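Local coordinates for blue-light receptor of the bluf-family (Rhodobacter sphaeroides, PDB 2BYC), which probably senses blue light through a bound flavin, held here as FMN, in a BLUF domain with a ferredoxin-like fold, at residues A[24-29]-A[41-46]; A[33-38]-A[92-97]. One frame throughout, in Å; residues are numbered along the deposited sequence.

Interaction 1: residues A[24-29]-A[41-46]; sequences VQIMRA and GILLYN. With FMN (flavin mononucleotide), chain C.
L43 meets I26 and M27 where helix 19-37 packs across the sheet of the ferredoxin-like BLUF fold, a small apolar contact beside the flavin. G41 bonds through its backbone to W93 and R96, and I42 turns to the other side of the sheet, against F90 and I128. L43 then faces the helix: with CG anti to the backbone N (chi1 178°), its CD2 methyl reaches M27 SD at 4.2 Å and I26 CG2 at 4.3 Å, while CD1 approaches FMN C7M at 4.2 Å. The methionine chain, bent at chi2 and chi3, brings its sulfur toward the strand. I26 is shared with the cofactor: its CG2 methyl sits over the benzene ring of the isoalloxazine, 3.7 Å from FMN C9A, and CD1 lies above that ring's rim, 3.6 Å from both FMN C8 and its methyl C8M. Cutting this residue back to an alanine removes both branches and is likely to open a gap over the benzene part of the flavin and cost L43 CD2 one of its neighbours. L44 packs on helix 120-131, whereas Y45 returns to P19 and I23. One turn on from I26, A29 CB touches the ribityl chain, 3.5 Å from FMN C4'.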
ATOM      1  N   VAL A  24       5.192  -0.745  13.586  1.00 15.20           N
ATOM      2  CA  VAL A  24       5.221  -2.158  14.037  1.00 16.48           C
ATOM      3  C   VAL A  24       3.814  -2.704  14.329  1.00 15.60           C
ATOM      4  O   VAL A  24       3.476  -3.823  13.911  1.00 15.29           O
ATOM      5  CB  VAL A  24       6.183  -2.329  15.285  1.00 17.01           C
ATOM      6  CG1 VAL A  24       6.049  -3.686  15.940  1.00 13.82           C
ATOM      7  CG2 VAL A  24       7.617  -2.154  14.859  1.00 11.37           C
ATOM      8  N   GLN A  25       2.992  -1.931  15.015  1.00 17.11           N
ATOM      9  CA  GLN A  25       1.625  -2.398  15.293  1.00 20.10           C
ATOM     10  C   GLN A  25       0.812  -2.488  14.003  1.00 19.10           C
ATOM     11  O   GLN A  25      -0.007  -3.363  13.839  1.00 20.65           O
ATOM     12  CB  GLN A  25       0.897  -1.428  16.227  1.00 20.42           C
ATOM     13  CG  GLN A  25       1.509  -1.240  17.642  1.00 26.11           C
ATOM     14  CD  GLN A  25       0.910  -0.034  18.517  1.00 28.48           C
ATOM     15  OE1 GLN A  25      -0.168  -0.177  19.160  1.00 38.74           O
ATOM     16  NE2 GLN A  25       1.655   1.087  18.609  1.00 35.74           N
ATOM     17  N   ILE A  26       1.016  -1.559  13.073  1.00 18.14           N
ATOM     18  CA  ILE A  26       0.298  -1.624  11.822  1.00 16.84           C
ATOM     19  C   ILE A  26       0.714  -2.845  11.080  1.00 14.54           C
ATOM     20  O   ILE A  26      -0.109  -3.451  10.442  1.00 15.13           O
ATOM     21  CB  ILE A  26       0.519  -0.395  10.961  1.00 16.04           C
ATOM     22  CG1 ILE A  26      -0.164   0.809  11.639  1.00 17.57           C
ATOM     23  CG2 ILE A  26       0.058  -0.708   9.566  1.00 15.41           C
ATOM     24  CD1 ILE A  26       0.128   2.131  11.040  1.00 12.96           C
ATOM     25  N   MET A  27       1.999  -3.201  11.068  1.00 15.83           N
ATOM     26  CA  MET A  27       2.395  -4.385  10.241  1.00 16.91           C
ATOM     27  C   MET A  27       1.967  -5.642  10.861  1.00 18.10           C
ATOM     28  O   MET A  27       1.700  -6.627  10.157  1.00 17.68           O
ATOM     29  CB  MET A  27       3.904  -4.420   9.979  1.00 19.67           C
ATOM     30  CG  MET A  27       4.427  -3.239   9.162  1.00 17.04           C
ATOM     31  SD  MET A  27       3.592  -2.989   7.619  1.00 21.17           S
ATOM     32  CE  MET A  27       4.181  -4.399   6.768  1.00 15.08           C
ATOM     33  N   ARG A  28       1.964  -5.655  12.185  1.00 16.77           N
ATOM     34  CA  ARG A  28       1.587  -6.838  12.912  1.00 19.19           C
ATOM     35  C   ARG A  28       0.106  -7.113  12.633  1.00 18.60           C
ATOM     36  O   ARG A  28      -0.252  -8.207  12.212  1.00 17.23           O
ATOM     37  CB  ARG A  28       1.792  -6.598  14.374  1.00 17.67           C
ATOM     38  CG  ARG A  28       1.438  -7.760  15.255  1.00 25.38           C
ATOM     39  CD  ARG A  28       1.693  -7.310  16.679  1.00 32.77           C
ATOM     40  NE  ARG A  28       1.672  -8.477  17.538  1.00 40.54           N
ATOM     41  CZ  ARG A  28       2.268  -8.560  18.729  1.00 43.66           C
ATOM     42  NH1 ARG A  28       2.948  -7.516  19.239  1.00 44.44           N
ATOM     43  NH2 ARG A  28       2.179  -9.704  19.414  1.00 43.87           N
ATOM     44  N   ALA A  29      -0.723  -6.093  12.841  1.00 18.22           N
ATOM     45  CA  ALA A  29      -2.143  -6.129  12.546  1.00 18.81           C
ATOM     46  C   ALA A  29      -2.481  -6.565  11.155  1.00 18.96           C
ATOM     47  O   ALA A  29      -3.339  -7.389  10.980  1.00 19.05           O
ATOM     48  CB  ALA A  29      -2.774  -4.764  12.807  1.00 20.27           C
ATOM     49  N   GLY A  41      -0.421  -6.512  -0.777  1.00 15.10           N
ATOM     50  CA  GLY A  41      -0.135  -5.160  -1.207  1.00 17.85           C
ATOM     51  C   GLY A  41       1.108  -4.590  -0.531  1.00 16.47           C
ATOM     52  O   GLY A  41       1.889  -5.351   0.126  1.00 16.19           O
ATOM     53  N   ILE A  42       1.261  -3.288  -0.656  1.00 13.99           N
ATOM     54  CA  ILE A  42       2.469  -2.628  -0.225  1.00 12.95           C
ATOM     55  C   ILE A  42       2.063  -1.295   0.451  1.00 12.01           C
ATOM     56  O   ILE A  42       1.093  -0.677   0.069  1.00  9.15           O
ATOM     57  CB  ILE A  42       3.491  -2.385  -1.425  1.00 13.26           C
ATOM     58  CG1 ILE A  42       2.760  -1.764  -2.646  1.00 17.08           C
ATOM     59  CG2 ILE A  42       4.141  -3.641  -1.904  1.00 14.27           C
ATOM     60  CD1 ILE A  42       3.597  -0.810  -3.559  1.00 13.93           C
ATOM     61  N   LEU A  43       2.841  -0.888   1.441  1.00 11.85           N
ATOM     62  CA  LEU A  43       2.672   0.376   2.087  1.00 12.21           C
ATOM     63  C   LEU A  43       3.931   1.170   1.989  1.00 11.17           C
ATOM     64  O   LEU A  43       5.020   0.711   2.374  1.00 11.88           O
ATOM     65  CB  LEU A  43       2.421   0.076   3.503  1.00 11.73           C
ATOM     66  CG  LEU A  43       2.238   1.169   4.565  1.00 14.24           C
ATOM     67  CD1 LEU A  43       1.096   2.087   4.203  1.00 11.13           C
ATOM     68  CD2 LEU A  43       2.105   0.559   5.952  1.00 10.59           C
ATOM     69  N   LEU A  44       3.827   2.372   1.460  1.00  9.48           N
ATOM     70  CA  LEU A  44       5.013   3.184   1.267  1.00 11.45           C
ATOM     71  C   LEU A  44       4.932   4.207   2.371  1.00 11.09           C
ATOM     72  O   LEU A  44       3.895   4.775   2.560  1.00  7.89           O
ATOM     73  CB  LEU A  44       5.056   3.848  -0.144  1.00 11.35           C
ATOM     74  CG  LEU A  44       5.018   2.905  -1.353  1.00 13.84           C
ATOM     75  CD1 LEU A  44       3.717   2.289  -1.594  1.00 19.85           C
ATOM     76  CD2 LEU A  44       5.213   3.685  -2.552  1.00 14.99           C
ATOM     77  N   TYR A  45       6.050   4.466   3.028  1.00 14.89           N
ATOM     78  CA  TYR A  45       6.067   5.378   4.122  1.00 18.21           C
ATOM     79  C   TYR A  45       7.333   6.252   3.943  1.00 19.00           C
ATOM     80  O   TYR A  45       8.400   5.695   3.806  1.00 21.94           O
ATOM     81  CB  TYR A  45       6.019   4.633   5.430  1.00 18.72           C
ATOM     82  CG  TYR A  45       6.428   5.516   6.590  1.00 20.25           C
ATOM     83  CD1 TYR A  45       5.577   6.502   7.092  1.00 21.13           C
ATOM     84  CD2 TYR A  45       7.702   5.377   7.143  1.00 18.46           C
ATOM     85  CE1 TYR A  45       5.989   7.334   8.152  1.00 17.72           C
ATOM     86  CE2 TYR A  45       8.109   6.170   8.170  1.00 19.43           C
ATOM     87  CZ  TYR A  45       7.287   7.144   8.653  1.00 21.42           C
ATOM     88  OH  TYR A  45       7.801   7.915   9.692  1.00 23.13           O
ATOM     89  N   ASN A  46       7.212   7.591   3.910  1.00 18.84           N
ATOM     90  CA  ASN A  46       8.422   8.458   3.649  1.00 19.18           C
ATOM     91  C   ASN A  46       8.589   9.408   4.779  1.00 20.34           C
ATOM     92  O   ASN A  46       9.427  10.301   4.710  1.00 20.43           O
ATOM     93  CB  ASN A  46       8.249   9.271   2.364  1.00 18.74           C
ATOM     94  CG  ASN A  46       7.119  10.314   2.462  1.00 17.20           C
ATOM     95  OD1 ASN A  46       6.923  11.114   1.584  1.00 23.42           O
ATOM     96  ND2 ASN A  46       6.395  10.277   3.499  1.00  9.92           N
TER
HETATM   97  N1  FMN C1137      -4.650  -2.992   8.901  1.00 14.81           N
HETATM   98  C2  FMN C1137      -4.759  -4.140   8.148  1.00 15.02           C
HETATM   99  O2  FMN C1137      -5.312  -5.156   8.631  1.00 16.31           O
HETATM  100  N3  FMN C1137      -4.272  -4.202   6.884  1.00 11.79           N
HETATM  101  C4  FMN C1137      -3.648  -3.102   6.411  1.00 11.74           C
HETATM  102  O4  FMN C1137      -3.269  -3.114   5.284  1.00 15.02           O
HETATM  103  C4A FMN C1137      -3.524  -1.926   7.159  1.00 11.08           C
HETATM  104  N5  FMN C1137      -2.879  -0.823   6.626  1.00 12.75           N
HETATM  105  C5A FMN C1137      -2.819   0.387   7.333  1.00 14.51           C
HETATM  106  C6  FMN C1137      -2.215   1.501   6.792  1.00 12.21           C
HETATM  107  C7  FMN C1137      -2.077   2.706   7.497  1.00 12.14           C
HETATM  108  C7M FMN C1137      -1.539   3.966   6.808  1.00 11.11           C
HETATM  109  C8  FMN C1137      -2.601   2.772   8.771  1.00 13.47           C
HETATM  110  C8M FMN C1137      -2.563   4.054   9.587  1.00 11.88           C
HETATM  111  C9  FMN C1137      -3.228   1.659   9.328  1.00 12.89           C
HETATM  112  C9A FMN C1137      -3.337   0.442   8.587  1.00 14.00           C
HETATM  113  N10 FMN C1137      -3.954  -0.703   9.141  1.00 14.25           N
HETATM  114  C10 FMN C1137      -4.053  -1.873   8.398  1.00 14.66           C
HETATM  115  C1' FMN C1137      -4.245  -0.815  10.600  1.00 19.84           C
HETATM  116  C2' FMN C1137      -5.751  -0.926  10.619  1.00 26.05           C
HETATM  117  O2' FMN C1137      -6.135   0.419  10.598  1.00 24.88           O
HETATM  118  C3' FMN C1137      -6.360  -1.678  11.815  1.00 30.03           C
HETATM  119  O3' FMN C1137      -6.240  -0.879  12.949  1.00 34.64           O
HETATM  120  C4' FMN C1137      -5.782  -3.047  12.137  1.00 34.70           C
HETATM  121  O4' FMN C1137      -6.093  -4.059  11.155  1.00 35.95           O
HETATM  122  C5' FMN C1137      -6.371  -3.535  13.463  1.00 39.41           C
HETATM  123  O5' FMN C1137      -5.541  -3.422  14.621  1.00 42.74           O
HETATM  124  P   FMN C1137      -6.092  -4.276  15.862  1.00 42.58           P
HETATM  125  O1P FMN C1137      -5.111  -4.252  17.045  1.00 39.15           O
HETATM  126  O2P FMN C1137      -7.398  -3.586  16.235  1.00 39.08           O
HETATM  127  O3P FMN C1137      -6.280  -5.641  15.246  1.00 34.25           O

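Interaction 2: residues A[33-38]-A[92-97]; sequences RNLRLG and DWSMRI. With FMN (flavin mononucleotide), chain C.
The side-chain amide of N34 bridges the pyrimidine part of the flavin and the backbone of S94, with M95 lying against its nitrogen. N34 OD1 accepts a hydrogen bond from FMN N3 at 2.9 Å, almost straight. On the nitrogen side, N34 ND2 donates to S94 O at 2.7 Å, with an N-H...O angle of 168°. The carbonyl oxygen lies close to the amide plane, yet the nitrogen stands 41° out of the carbonyl plane of S94, so the bond does not follow a lone pair. A weak, longer bond runs from N34 ND2 to FMN O4 at 3.4 Å. Two good bonds, one on each end of the amide, and a weak third fix which end is oxygen and which is nitrogen, and probably limit its rotation. The torsion that puts CG anti to its own carbonyl carbon (chi1 -66°) swings the group from the helix toward both partners.

S94 packs its OG against N34 CB at 3.1 Å, and that hydroxyl is hydrogen-bonded to R31 O, about a turn before N34 on the same helix, a second polar link between 92-97 and the helix. The methyl of M95 lies against the amide, with CE 3.5 Å from N34 ND2 and 3.9 Å from FMN O4; the same side chain also touches Q52, another flavin ligand. R33 turns its end away from 92-97 and runs past FMN O2 toward the ribityl chain. W93 directs its side chain away from 33-38, with R96 CD 3.5 Å above the centre of its ring. The asparagine at flavin N3 and O4 is characteristic of BLUF pockets; here methionine rather than tryptophan lies beside it, one of the alternatives seen in the family.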
ATOM      1  N   ARG A  33      -4.694  -9.881   9.464  1.00 20.28           N
ATOM      2  CA  ARG A  33      -5.916  -9.468   8.760  1.00 20.66           C
ATOM      3  C   ARG A  33      -5.825  -9.679   7.266  1.00 20.53           C
ATOM      4  O   ARG A  33      -6.673 -10.352   6.642  1.00 21.45           O
ATOM      5  CB  ARG A  33      -6.159  -7.977   9.041  1.00 20.05           C
ATOM      6  CG  ARG A  33      -7.422  -7.350   8.493  1.00 22.85           C
ATOM      7  CD  ARG A  33      -8.551  -7.552   9.473  1.00 31.47           C
ATOM      8  NE  ARG A  33      -8.848  -6.434  10.386  1.00 33.90           N
ATOM      9  CZ  ARG A  33      -8.144  -6.041  11.429  1.00 34.14           C
ATOM     10  NH1 ARG A  33      -7.000  -6.589  11.736  1.00 41.85           N
ATOM     11  NH2 ARG A  33      -8.577  -5.043  12.149  1.00 35.61           N
ATOM     12  N   ASN A  34      -4.784  -9.145   6.639  1.00 18.70           N
ATOM     13  CA  ASN A  34      -4.721  -9.312   5.175  1.00 18.29           C
ATOM     14  C   ASN A  34      -4.692 -10.784   4.737  1.00 19.52           C
ATOM     15  O   ASN A  34      -5.312 -11.205   3.748  1.00 19.47           O
ATOM     16  CB  ASN A  34      -3.530  -8.542   4.577  1.00 16.05           C
ATOM     17  CG  ASN A  34      -3.688  -7.078   4.722  1.00 14.25           C
ATOM     18  OD1 ASN A  34      -4.658  -6.609   5.270  1.00 17.96           O
ATOM     19  ND2 ASN A  34      -2.738  -6.334   4.242  1.00 17.27           N
ATOM     20  N   LEU A  35      -3.937 -11.579   5.465  1.00 21.91           N
ATOM     21  CA  LEU A  35      -3.841 -12.994   5.161  1.00 22.53           C
ATOM     22  C   LEU A  35      -5.256 -13.665   5.155  1.00 24.05           C
ATOM     23  O   LEU A  35      -5.614 -14.450   4.217  1.00 25.92           O
ATOM     24  CB  LEU A  35      -2.906 -13.645   6.187  1.00 23.27           C
ATOM     25  CG  LEU A  35      -1.931 -14.705   5.682  1.00 24.41           C
ATOM     26  CD1 LEU A  35      -2.639 -15.990   5.856  1.00 31.50           C
ATOM     27  CD2 LEU A  35      -1.417 -14.490   4.235  1.00 25.01           C
ATOM     28  N   ARG A  36      -6.058 -13.319   6.148  1.00 23.69           N
ATOM     29  CA  ARG A  36      -7.369 -13.895   6.311  1.00 25.15           C
ATOM     30  C   ARG A  36      -8.238 -13.366   5.198  1.00 25.22           C
ATOM     31  O   ARG A  36      -8.999 -14.111   4.571  1.00 25.71           O
ATOM     32  CB  ARG A  36      -7.931 -13.462   7.655  1.00 26.57           C
ATOM     33  CG  ARG A  36      -9.341 -13.898   7.881  1.00 28.78           C
ATOM     34  CD  ARG A  36      -9.675 -13.883   9.325  1.00 34.24           C
ATOM     35  NE  ARG A  36      -9.894 -12.524   9.793  1.00 35.40           N
ATOM     36  CZ  ARG A  36      -9.031 -11.847  10.549  1.00 33.36           C
ATOM     37  NH1 ARG A  36      -7.878 -12.408  10.903  1.00 29.08           N
ATOM     38  NH2 ARG A  36      -9.343 -10.615  10.935  1.00 31.14           N
ATOM     39  N   LEU A  37      -8.145 -12.073   4.948  1.00 23.16           N
ATOM     40  CA  LEU A  37      -9.069 -11.469   3.988  1.00 22.44           C
ATOM     41  C   LEU A  37      -8.736 -11.787   2.539  1.00 20.79           C
ATOM     42  O   LEU A  37      -9.528 -11.572   1.635  1.00 22.62           O
ATOM     43  CB  LEU A  37      -8.978  -9.954   4.090  1.00 23.05           C
ATOM     44  CG  LEU A  37      -9.658  -9.308   5.264  1.00 18.47           C
ATOM     45  CD1 LEU A  37      -9.573  -7.757   5.103  1.00 18.96           C
ATOM     46  CD2 LEU A  37     -11.074  -9.784   5.295  1.00 19.74           C
ATOM     47  N   GLY A  38      -7.544 -12.252   2.315  1.00 19.31           N
ATOM     48  CA  GLY A  38      -7.086 -12.436   0.951  1.00 17.61           C
ATOM     49  C   GLY A  38      -6.581 -11.087   0.416  1.00 16.83           C
ATOM     50  O   GLY A  38      -6.536 -10.867  -0.775  1.00 16.39           O
ATOM     51  N   ASP A  92       2.966 -12.003  -3.286  1.00 24.34           N
ATOM     52  CA  ASP A  92       3.691 -12.703  -2.271  1.00 26.55           C
ATOM     53  C   ASP A  92       3.582 -12.018  -0.920  1.00 26.08           C
ATOM     54  O   ASP A  92       4.067 -12.555   0.070  1.00 26.67           O
ATOM     55  CB  ASP A  92       5.165 -12.903  -2.686  1.00 27.13           C
ATOM     56  CG  ASP A  92       5.300 -13.653  -4.001  1.00 31.58           C
ATOM     57  OD1 ASP A  92       4.417 -14.495  -4.297  1.00 36.42           O
ATOM     58  OD2 ASP A  92       6.272 -13.380  -4.760  1.00 34.18           O
ATOM     59  N   TRP A  93       2.969 -10.841  -0.871  1.00 25.65           N
ATOM     60  CA  TRP A  93       3.013  -9.983   0.337  1.00 25.80           C
ATOM     61  C   TRP A  93       1.647  -9.554   0.761  1.00 25.26           C
ATOM     62  O   TRP A  93       0.941  -8.837   0.049  1.00 24.54           O
ATOM     63  CB  TRP A  93       3.861  -8.735   0.143  1.00 28.26           C
ATOM     64  CG  TRP A  93       5.187  -8.989  -0.454  1.00 31.05           C
ATOM     65  CD1 TRP A  93       5.489  -9.085  -1.785  1.00 32.38           C
ATOM     66  CD2 TRP A  93       6.404  -9.207   0.260  1.00 33.47           C
ATOM     67  NE1 TRP A  93       6.826  -9.349  -1.931  1.00 35.75           N
ATOM     68  CE2 TRP A  93       7.411  -9.407  -0.691  1.00 31.90           C
ATOM     69  CE3 TRP A  93       6.741  -9.227   1.617  1.00 37.36           C
ATOM     70  CZ2 TRP A  93       8.736  -9.585  -0.347  1.00 31.52           C
ATOM     71  CZ3 TRP A  93       8.095  -9.440   1.972  1.00 34.58           C
ATOM     72  CH2 TRP A  93       9.057  -9.618   0.984  1.00 33.74           C
ATOM     73  N   SER A  94       1.329 -10.001   1.956  1.00 23.80           N
ATOM     74  CA  SER A  94       0.209  -9.590   2.746  1.00 22.92           C
ATOM     75  C   SER A  94       0.190  -8.060   2.951  1.00 21.19           C
ATOM     76  O   SER A  94      -0.830  -7.461   2.760  1.00 18.32           O
ATOM     77  CB  SER A  94       0.306 -10.330   4.086  1.00 24.08           C
ATOM     78  OG  SER A  94      -0.881 -10.197   4.826  1.00 31.69           O
ATOM     79  N   MET A  95       1.338  -7.486   3.321  1.00 17.64           N
ATOM     80  CA  MET A  95       1.590  -6.024   3.315  1.00 17.63           C
ATOM     81  C   MET A  95       3.112  -6.000   3.371  1.00 15.27           C
ATOM     82  O   MET A  95       3.690  -6.619   4.202  1.00 17.33           O
ATOM     83  CB  MET A  95       0.889  -5.334   4.500  1.00 17.20           C
ATOM     84  CG  MET A  95       0.701  -3.797   4.414  1.00 17.69           C
ATOM     85  SD  MET A  95       0.576  -3.327   2.711  1.00 19.32           S
ATOM     86  CE  MET A  95      -1.013  -4.051   2.205  1.00 20.36           C
ATOM     87  N   ARG A  96       3.764  -5.405   2.402  1.00 13.85           N
ATOM     88  CA  ARG A  96       5.211  -5.223   2.535  1.00 14.70           C
ATOM     89  C   ARG A  96       5.361  -3.723   2.848  1.00 14.46           C
ATOM     90  O   ARG A  96       4.673  -2.912   2.219  1.00 16.56           O
ATOM     91  CB  ARG A  96       5.957  -5.564   1.264  1.00 14.91           C
ATOM     92  CG  ARG A  96       7.474  -5.683   1.571  1.00 20.04           C
ATOM     93  CD  ARG A  96       8.190  -5.909   0.326  1.00 28.47           C
ATOM     94  NE  ARG A  96       9.646  -5.989   0.450  1.00 30.77           N
ATOM     95  CZ  ARG A  96      10.474  -5.018   0.859  1.00 31.57           C
ATOM     96  NH1 ARG A  96      10.008  -3.853   1.309  1.00 27.05           N
ATOM     97  NH2 ARG A  96      11.798  -5.233   0.855  1.00 32.87           N
ATOM     98  N   ILE A  97       6.134  -3.338   3.844  1.00 14.22           N
ATOM     99  CA  ILE A  97       6.293  -1.888   4.076  1.00 16.11           C
ATOM    100  C   ILE A  97       7.526  -1.538   3.270  1.00 17.10           C
ATOM    101  O   ILE A  97       8.498  -2.334   3.206  1.00 16.67           O
ATOM    102  CB  ILE A  97       6.464  -1.506   5.526  1.00 15.65           C
ATOM    103  CG1 ILE A  97       6.566   0.010   5.595  1.00 17.15           C
ATOM    104  CG2 ILE A  97       7.616  -2.206   6.175  1.00 19.80           C
ATOM    105  CD1 ILE A  97       6.494   0.599   6.934  1.00 25.08           C
TER
HETATM  106  N1  FMN C1137      -4.650  -2.992   8.901  1.00 14.81           N
HETATM  107  C2  FMN C1137      -4.759  -4.140   8.148  1.00 15.02           C
HETATM  108  O2  FMN C1137      -5.312  -5.156   8.631  1.00 16.31           O
HETATM  109  N3  FMN C1137      -4.272  -4.202   6.884  1.00 11.79           N
HETATM  110  C4  FMN C1137      -3.648  -3.102   6.411  1.00 11.74           C
HETATM  111  O4  FMN C1137      -3.269  -3.114   5.284  1.00 15.02           O
HETATM  112  C4A FMN C1137      -3.524  -1.926   7.159  1.00 11.08           C
HETATM  113  N5  FMN C1137      -2.879  -0.823   6.626  1.00 12.75           N
HETATM  114  C5A FMN C1137      -2.819   0.387   7.333  1.00 14.51           C
HETATM  115  C6  FMN C1137      -2.215   1.501   6.792  1.00 12.21           C
HETATM  116  C7  FMN C1137      -2.077   2.706   7.497  1.00 12.14           C
HETATM  117  C7M FMN C1137      -1.539   3.966   6.808  1.00 11.11           C
HETATM  118  C8  FMN C1137      -2.601   2.772   8.771  1.00 13.47           C
HETATM  119  C8M FMN C1137      -2.563   4.054   9.587  1.00 11.88           C
HETATM  120  C9  FMN C1137      -3.228   1.659   9.328  1.00 12.89           C
HETATM  121  C9A FMN C1137      -3.337   0.442   8.587  1.00 14.00           C
HETATM  122  N10 FMN C1137      -3.954  -0.703   9.141  1.00 14.25           N
HETATM  123  C10 FMN C1137      -4.053  -1.873   8.398  1.00 14.66           C
HETATM  124  C1' FMN C1137      -4.245  -0.815  10.600  1.00 19.84           C
HETATM  125  C2' FMN C1137      -5.751  -0.926  10.619  1.00 26.05           C
HETATM  126  O2' FMN C1137      -6.135   0.419  10.598  1.00 24.88           O
HETATM  127  C3' FMN C1137      -6.360  -1.678  11.815  1.00 30.03           C
HETATM  128  O3' FMN C1137      -6.240  -0.879  12.949  1.00 34.64           O
HETATM  129  C4' FMN C1137      -5.782  -3.047  12.137  1.00 34.70           C
HETATM  130  O4' FMN C1137      -6.093  -4.059  11.155  1.00 35.95           O
HETATM  131  C5' FMN C1137      -6.371  -3.535  13.463  1.00 39.41           C
HETATM  132  O5' FMN C1137      -5.541  -3.422  14.621  1.00 42.74           O
HETATM  133  P   FMN C1137      -6.092  -4.276  15.862  1.00 42.58           P
HETATM  134  O1P FMN C1137      -5.111  -4.252  17.045  1.00 39.15           O
HETATM  135  O2P FMN C1137      -7.398  -3.586  16.235  1.00 39.08           O
HETATM  136  O3P FMN C1137      -6.280  -5.641  15.246  1.00 34.25           O

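From the N terminus, helix 19-37 comes first and supplies one segment to each contact. Interaction 1 closes a short loop, from the earlier turns of the helix to the next strand, 40-45. Interaction 2 closes a far longer one, from the helix's end to the 92-97 segment leading into strand 96-98, after most of the sheet and helix 58-69 have been built. Their segments alternate along the chain, so the loops cross. The crossing is joined in the sheet, where strands 40-45 and 96-98 run parallel: L43 N to R96 O, 2.8 Å, is a probable hydrogen bond. Together the contacts fasten the helix that lines one side of the flavin to two neighbouring strands.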